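Local coordinates for hypothetical nigD-like protein (Bacteroides caccae, PDB 3QWN) that is of unconfirmed function but, as a NigD-like protein, probably acts as an immunity factor or antitoxin, at residues I115-G129 against Y148-A162. Numbering follows the deposited sequence.
Sequences ILNLKVNGGKQHVFG and YHDANGDEEYYNRRA
L116 and A162 exchange two backbone hydrogen bonds, opening an antiparallel pairing of strands 115-120 and 158-162 that continues through L118-R160 and V120-Y158; the strand axes run at 140°. On one face, N117 ND2 reaches N159 OD1 at 3.0 Å, within its own amide plane but above the acceptor's carbonyl plane. On the other, L118 CD1 lies 3.7 Å from A162 CB, and V120 CG1 sits over the centre of the R160 guanidinium. V120 O accepts from both Y157 N and Y158 N, the signature of a classic beta bulge.

Beyond the bulge, N121 ND2 donates a hydrogen bond to E155 OE1 from above the E155 carboxylate plane, 2.9 Å away. D154, with CG anti to the backbone N (chi1 -160°), turns its carboxylate into the loop: OD1 takes G122 N on its syn lone pair, while OD2 accepts N121 N and, on its anti lone pair, H126 NE2 at 2.7 Å. The other ring nitrogen, H126 ND1, is hydrogen-bonded to H149 NE2 at 2.9 Å, so both H126 nitrogens are engaged and its ring orientation is fixed. D98 O, hydrogen-bonded to H149 ND1, extends the polar chain from D154.

V127-D150 begins a second antiparallel pairing. F128 CE1 lies over the H149 ring, 3.4 Å from H149 CD2, in a near-parallel, strongly offset pair (planes 11° apart), while F128 CE2 reaches A162 CB at 4.0 Å, bridging the sheets. G129-Y148 continues the pairing. The contact thus joins two sheets of the C-terminal beta-sandwich domain: strands 111-120 and 158-167, with 101-108 flanking the former, and strands 127-133 and 142-150, with 181-190 beside the latter.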
loop_
_atom_site.group_PDB
_atom_site.type_symbol
_atom_site.label_atom_id
_atom_site.label_comp_id
_atom_site.label_asym_id
_atom_site.label_seq_id
_atom_site.Cartn_x
_atom_site.Cartn_y
_atom_site.Cartn_z
ATOM N N ILE A 115 5.677 -3.102 -2.113
ATOM C CA ILE A 115 6.671 -2.277 -2.774
ATOM C C ILE A 115 6.771 -2.826 -4.186
ATOM O O ILE A 115 7.055 -4.014 -4.378
ATOM C CB ILE A 115 8.024 -2.271 -2.045
ATOM C CG1 ILE A 115 7.870 -1.819 -0.578
ATOM C CG2 ILE A 115 9.014 -1.412 -2.814
ATOM C CD1 ILE A 115 9.173 -1.937 0.266
ATOM N N LEU A 116 6.497 -1.973 -5.168
ATOM C CA LEU A 116 6.577 -2.358 -6.568
ATOM C C LEU A 116 7.764 -1.716 -7.232
ATOM O O LEU A 116 8.210 -0.652 -6.810
ATOM C CB LEU A 116 5.295 -1.952 -7.329
ATOM C CG LEU A 116 3.940 -2.393 -6.765
ATOM C CD1 LEU A 116 2.812 -1.827 -7.607
ATOM C CD2 LEU A 116 3.832 -3.932 -6.675
ATOM N N ASN A 117 8.279 -2.354 -8.276
ATOM C CA ASN A 117 9.295 -1.746 -9.119
ATOM C C ASN A 117 8.675 -1.551 -10.485
ATOM O O ASN A 117 8.085 -2.477 -11.062
ATOM C CB ASN A 117 10.630 -2.505 -9.202
ATOM C CG ASN A 117 11.672 -1.655 -9.892
ATOM O OD1 ASN A 117 12.156 -0.643 -9.346
ATOM N ND2 ASN A 117 11.920 -1.952 -11.168
ATOM N N LEU A 118 8.778 -0.322 -10.964
ATOM C CA LEU A 118 8.260 0.184 -12.229
ATOM C C LEU A 118 9.384 0.682 -13.092
ATOM O O LEU A 118 10.401 1.146 -12.574
ATOM C CB LEU A 118 7.356 1.407 -11.909
ATOM C CG LEU A 118 5.899 1.197 -11.633
ATOM C CD1 LEU A 118 5.682 0.526 -10.287
ATOM C CD2 LEU A 118 5.219 2.523 -11.604
ATOM N N LYS A 119 9.163 0.685 -14.387
ATOM C CA LYS A 119 10.042 1.302 -15.357
ATOM C C LYS A 119 9.208 2.466 -15.885
ATOM O O LYS A 119 8.112 2.266 -16.418
ATOM C CB LYS A 119 10.555 0.307 -16.431
ATOM C CG LYS A 119 11.768 -0.526 -15.983
ATOM C CD LYS A 119 13.108 0.067 -16.453
ATOM C CE LYS A 119 14.250 -0.930 -16.479
ATOM N NZ LYS A 119 15.516 -0.289 -16.940
ATOM N N VAL A 120 9.665 3.694 -15.574
ATOM C CA VAL A 120 8.978 4.949 -15.892
ATOM C C VAL A 120 9.863 5.876 -16.746
ATOM O O VAL A 120 10.994 5.537 -17.107
ATOM C CB VAL A 120 8.554 5.680 -14.571
ATOM C CG1 VAL A 120 7.698 4.787 -13.683
ATOM C CG2 VAL A 120 9.779 6.213 -13.805
ATOM N N ASN A 121 9.313 7.043 -17.085
ATOM C CA ASN A 121 10.026 8.136 -17.720
ATOM C C ASN A 121 9.598 9.407 -16.976
ATOM O O ASN A 121 10.192 9.724 -15.948
ATOM C CB ASN A 121 9.799 8.191 -19.215
ATOM C CG ASN A 121 10.525 9.339 -19.891
ATOM O OD1 ASN A 121 11.439 9.980 -19.334
ATOM N ND2 ASN A 121 10.123 9.643 -21.113
ATOM N N GLY A 122 8.515 10.034 -17.415
ATOM C CA GLY A 122 7.982 11.238 -16.788
ATOM C C GLY A 122 6.804 11.849 -17.511
ATOM O O GLY A 122 6.523 11.522 -18.673
ATOM N N GLY A 123 6.133 12.749 -16.802
ATOM C CA GLY A 123 5.006 13.524 -17.308
ATOM C C GLY A 123 3.683 12.799 -17.415
ATOM O O GLY A 123 2.692 13.403 -17.842
ATOM N N LYS A 124 3.667 11.497 -17.071
ATOM C CA LYS A 124 2.480 10.637 -17.113
ATOM C C LYS A 124 2.234 10.057 -15.746
ATOM O O LYS A 124 3.183 9.635 -15.065
ATOM C CB LYS A 124 2.632 9.530 -18.158
ATOM C CG LYS A 124 2.213 10.014 -19.532
ATOM C CD LYS A 124 3.394 10.247 -20.431
ATOM C CE LYS A 124 2.952 10.612 -21.818
ATOM N NZ LYS A 124 4.095 10.576 -22.759
ATOM N N GLN A 125 0.964 10.107 -15.320
ATOM C CA GLN A 125 0.532 9.615 -14.019
ATOM C C GLN A 125 0.303 8.121 -14.098
ATOM O O GLN A 125 -0.353 7.639 -15.012
ATOM C CB GLN A 125 -0.739 10.363 -13.543
ATOM C CG GLN A 125 -1.205 10.080 -12.107
ATOM C CD GLN A 125 -0.188 10.372 -11.016
ATOM O OE1 GLN A 125 0.486 11.401 -10.985
ATOM N NE2 GLN A 125 -0.065 9.454 -10.077
ATOM N N HIS A 126 0.914 7.383 -13.166
ATOM C CA HIS A 126 0.774 5.953 -13.042
ATOM C C HIS A 126 -0.383 5.750 -12.079
ATOM O O HIS A 126 -0.354 6.242 -10.950
ATOM C CB HIS A 126 2.088 5.296 -12.598
ATOM C CG HIS A 126 3.130 5.263 -13.678
ATOM N ND1 HIS A 126 3.418 4.105 -14.371
ATOM C CD2 HIS A 126 3.891 6.264 -14.176
ATOM C CE1 HIS A 126 4.360 4.428 -15.238
ATOM N NE2 HIS A 126 4.674 5.716 -15.159
ATOM N N VAL A 127 -1.461 5.158 -12.584
ATOM C CA VAL A 127 -2.683 4.957 -11.813
ATOM C C VAL A 127 -2.768 3.490 -11.390
ATOM O O VAL A 127 -2.681 2.590 -12.225
ATOM C CB VAL A 127 -3.962 5.436 -12.576
ATOM C CG1 VAL A 127 -5.205 5.312 -11.696
ATOM C CG2 VAL A 127 -3.805 6.872 -13.076
ATOM N N PHE A 128 -2.886 3.270 -10.069
ATOM C CA PHE A 128 -2.999 1.963 -9.454
ATOM C C PHE A 128 -4.393 1.759 -8.863
ATOM O O PHE A 128 -5.008 2.714 -8.380
ATOM C CB PHE A 128 -1.941 1.772 -8.370
ATOM C CG PHE A 128 -0.532 1.758 -8.905
ATOM C CD1 PHE A 128 -0.002 0.607 -9.500
ATOM C CD2 PHE A 128 0.272 2.892 -8.817
ATOM C CE1 PHE A 128 1.289 0.603 -10.022
ATOM C CE2 PHE A 128 1.574 2.879 -9.319
ATOM C CZ PHE A 128 2.062 1.740 -9.940
ATOM N N GLY A 129 -4.839 0.500 -8.882
ATOM C CA GLY A 129 -6.083 0.050 -8.292
ATOM C C GLY A 129 -6.024 -1.438 -8.009
ATOM O O GLY A 129 -5.055 -2.113 -8.362
ATOM N N TYR A 148 -4.455 -3.349 -10.871
ATOM C CA TYR A 148 -4.747 -2.454 -11.961
ATOM C C TYR A 148 -3.577 -1.467 -12.025
ATOM O O TYR A 148 -3.224 -0.858 -11.003
ATOM C CB TYR A 148 -6.093 -1.740 -11.739
ATOM C CG TYR A 148 -6.374 -0.613 -12.712
ATOM C CD1 TYR A 148 -5.785 0.641 -12.549
ATOM C CD2 TYR A 148 -7.285 -0.773 -13.751
ATOM C CE1 TYR A 148 -6.023 1.676 -13.451
ATOM C CE2 TYR A 148 -7.571 0.273 -14.629
ATOM C CZ TYR A 148 -6.932 1.495 -14.477
ATOM O OH TYR A 148 -7.197 2.538 -15.331
ATOM N N HIS A 149 -2.968 -1.318 -13.204
ATOM C CA HIS A 149 -1.893 -0.360 -13.384
ATOM C C HIS A 149 -1.991 0.247 -14.767
ATOM O O HIS A 149 -1.830 -0.453 -15.768
ATOM C CB HIS A 149 -0.484 -0.960 -13.120
ATOM C CG HIS A 149 0.647 -0.032 -13.486
ATOM N ND1 HIS A 149 1.779 -0.497 -14.125
ATOM C CD2 HIS A 149 0.750 1.322 -13.347
ATOM C CE1 HIS A 149 2.546 0.571 -14.324
ATOM N NE2 HIS A 149 1.959 1.687 -13.883
ATOM N N ASP A 150 -2.253 1.559 -14.808
ATOM C CA ASP A 150 -2.310 2.345 -16.033
ATOM C C ASP A 150 -1.106 3.279 -16.049
ATOM O O ASP A 150 -1.031 4.191 -15.228
ATOM C CB ASP A 150 -3.632 3.120 -16.115
ATOM C CG ASP A 150 -3.910 3.868 -17.412
ATOM O OD1 ASP A 150 -3.184 3.627 -18.415
ATOM O OD2 ASP A 150 -4.867 4.678 -17.430
ATOM N N ALA A 151 -0.132 3.004 -16.936
ATOM C CA ALA A 151 1.100 3.803 -17.086
ATOM C C ALA A 151 0.858 5.008 -17.965
ATOM O O ALA A 151 1.753 5.828 -18.109
ATOM C CB ALA A 151 2.217 2.949 -17.677
ATOM N N ASN A 152 -0.345 5.095 -18.602
ATOM C CA ASN A 152 -0.769 6.224 -19.477
ATOM C C ASN A 152 0.250 6.498 -20.602
ATOM O O ASN A 152 0.528 7.651 -20.942
ATOM C CB ASN A 152 -1.026 7.507 -18.654
ATOM C CG ASN A 152 -2.420 7.570 -18.064
ATOM O OD1 ASN A 152 -3.429 7.632 -18.782
ATOM N ND2 ASN A 152 -2.510 7.545 -16.736
ATOM N N GLY A 153 0.798 5.416 -21.151
ATOM C CA GLY A 153 1.764 5.478 -22.241
ATOM C C GLY A 153 3.172 5.894 -21.866
ATOM O O GLY A 153 4.005 6.089 -22.756
ATOM N N ASP A 154 3.455 6.018 -20.556
ATOM C CA ASP A 154 4.793 6.379 -20.068
ATOM C C ASP A 154 5.815 5.344 -20.535
ATOM O O ASP A 154 5.534 4.144 -20.470
ATOM C CB ASP A 154 4.810 6.491 -18.529
ATOM C CG ASP A 154 5.955 7.301 -17.973
ATOM O OD1 ASP A 154 6.515 8.128 -18.717
ATOM O OD2 ASP A 154 6.265 7.139 -16.778
ATOM N N GLU A 155 6.973 5.809 -21.048
ATOM C CA GLU A 155 8.043 4.938 -21.553
ATOM C C GLU A 155 8.681 4.164 -20.391
ATOM O O GLU A 155 8.650 4.620 -19.261
ATOM C CB GLU A 155 9.101 5.754 -22.324
ATOM C CG GLU A 155 8.586 6.449 -23.580
ATOM C CD GLU A 155 7.851 7.769 -23.400
ATOM O OE1 GLU A 155 7.821 8.299 -22.264
ATOM O OE2 GLU A 155 7.299 8.280 -24.400
ATOM N N GLU A 156 9.219 2.983 -20.665
ATOM C CA GLU A 156 9.824 2.126 -19.648
ATOM C C GLU A 156 11.333 2.333 -19.653
ATOM O O GLU A 156 12.078 1.488 -20.157
ATOM C CB GLU A 156 9.435 0.659 -19.917
ATOM C CG GLU A 156 7.941 0.447 -19.789
ATOM C CD GLU A 156 7.405 -0.932 -20.095
ATOM O OE1 GLU A 156 8.101 -1.702 -20.790
ATOM O OE2 GLU A 156 6.263 -1.223 -19.675
ATOM N N TYR A 157 11.777 3.483 -19.098
ATOM C CA TYR A 157 13.184 3.869 -19.127
ATOM C C TYR A 157 13.938 3.682 -17.804
ATOM O O TYR A 157 15.073 3.197 -17.822
ATOM C CB TYR A 157 13.323 5.350 -19.540
ATOM C CG TYR A 157 12.961 5.730 -20.955
ATOM C CD1 TYR A 157 12.739 4.759 -21.935
ATOM C CD2 TYR A 157 12.874 7.067 -21.333
ATOM C CE1 TYR A 157 12.463 5.114 -23.263
ATOM C CE2 TYR A 157 12.585 7.435 -22.653
ATOM C CZ TYR A 157 12.372 6.460 -23.612
ATOM O OH TYR A 157 12.087 6.879 -24.896
ATOM N N TYR A 158 13.378 4.178 -16.694
ATOM C CA TYR A 158 14.073 4.218 -15.386
ATOM C C TYR A 158 13.314 3.500 -14.299
ATOM O O TYR A 158 12.097 3.597 -14.228
ATOM C CB TYR A 158 14.308 5.691 -14.929
ATOM C CG TYR A 158 14.680 6.641 -16.045
ATOM C CD1 TYR A 158 15.881 6.502 -16.740
ATOM C CD2 TYR A 158 13.833 7.680 -16.412
ATOM C CE1 TYR A 158 16.220 7.368 -17.775
ATOM C CE2 TYR A 158 14.159 8.544 -17.456
ATOM C CZ TYR A 158 15.361 8.395 -18.124
ATOM O OH TYR A 158 15.687 9.236 -19.166
ATOM N N ASN A 159 14.031 2.819 -13.428
ATOM C CA ASN A 159 13.432 2.093 -12.321
ATOM C C ASN A 159 12.980 3.063 -11.258
ATOM O O ASN A 159 13.669 4.037 -10.951
ATOM C CB ASN A 159 14.415 1.063 -11.733
ATOM C CG ASN A 159 14.731 -0.075 -12.678
ATOM O OD1 ASN A 159 13.844 -0.763 -13.203
ATOM N ND2 ASN A 159 16.005 -0.308 -12.907
ATOM N N ARG A 160 11.784 2.845 -10.757
ATOM C CA ARG A 160 11.161 3.655 -9.724
ATOM C C ARG A 160 10.281 2.758 -8.902
ATOM O O ARG A 160 9.582 1.903 -9.434
ATOM C CB ARG A 160 10.340 4.808 -10.343
ATOM C CG ARG A 160 10.025 5.986 -9.393
ATOM C CD ARG A 160 8.553 6.415 -9.483
ATOM N NE ARG A 160 8.302 7.400 -10.544
ATOM C CZ ARG A 160 7.109 7.657 -11.093
ATOM N NH1 ARG A 160 6.022 6.993 -10.696
ATOM N NH2 ARG A 160 6.997 8.569 -12.057
ATOM N N ARG A 161 10.328 2.928 -7.598
ATOM C CA ARG A 161 9.478 2.188 -6.678
ATOM C C ARG A 161 8.171 2.883 -6.485
ATOM O O ARG A 161 8.101 4.122 -6.528
ATOM C CB ARG A 161 10.147 2.032 -5.313
ATOM C CG ARG A 161 11.229 0.965 -5.313
ATOM C CD ARG A 161 11.742 0.704 -3.928
ATOM N NE ARG A 161 12.674 -0.421 -3.944
ATOM C CZ ARG A 161 13.105 -1.048 -2.862
ATOM N NH1 ARG A 161 12.689 -0.670 -1.657
ATOM N NH2 ARG A 161 13.936 -2.073 -2.972
ATOM N N ALA A 162 7.126 2.085 -6.283
ATOM C CA ALA A 162 5.777 2.537 -5.958
ATOM C C ALA A 162 5.354 1.810 -4.702
ATOM O O ALA A 162 5.774 0.682 -4.463
ATOM C CB ALA A 162 4.823 2.297 -7.099
HETATM O O HOH W 1 5.826 3.204 -17.728
HETATM O O HOH W 2 13.756 11.139 -19.762
HETATM O O HOH W 3 3.291 8.837 -11.718
HETATM O O HOH W 4 5.979 9.663 -14.954
#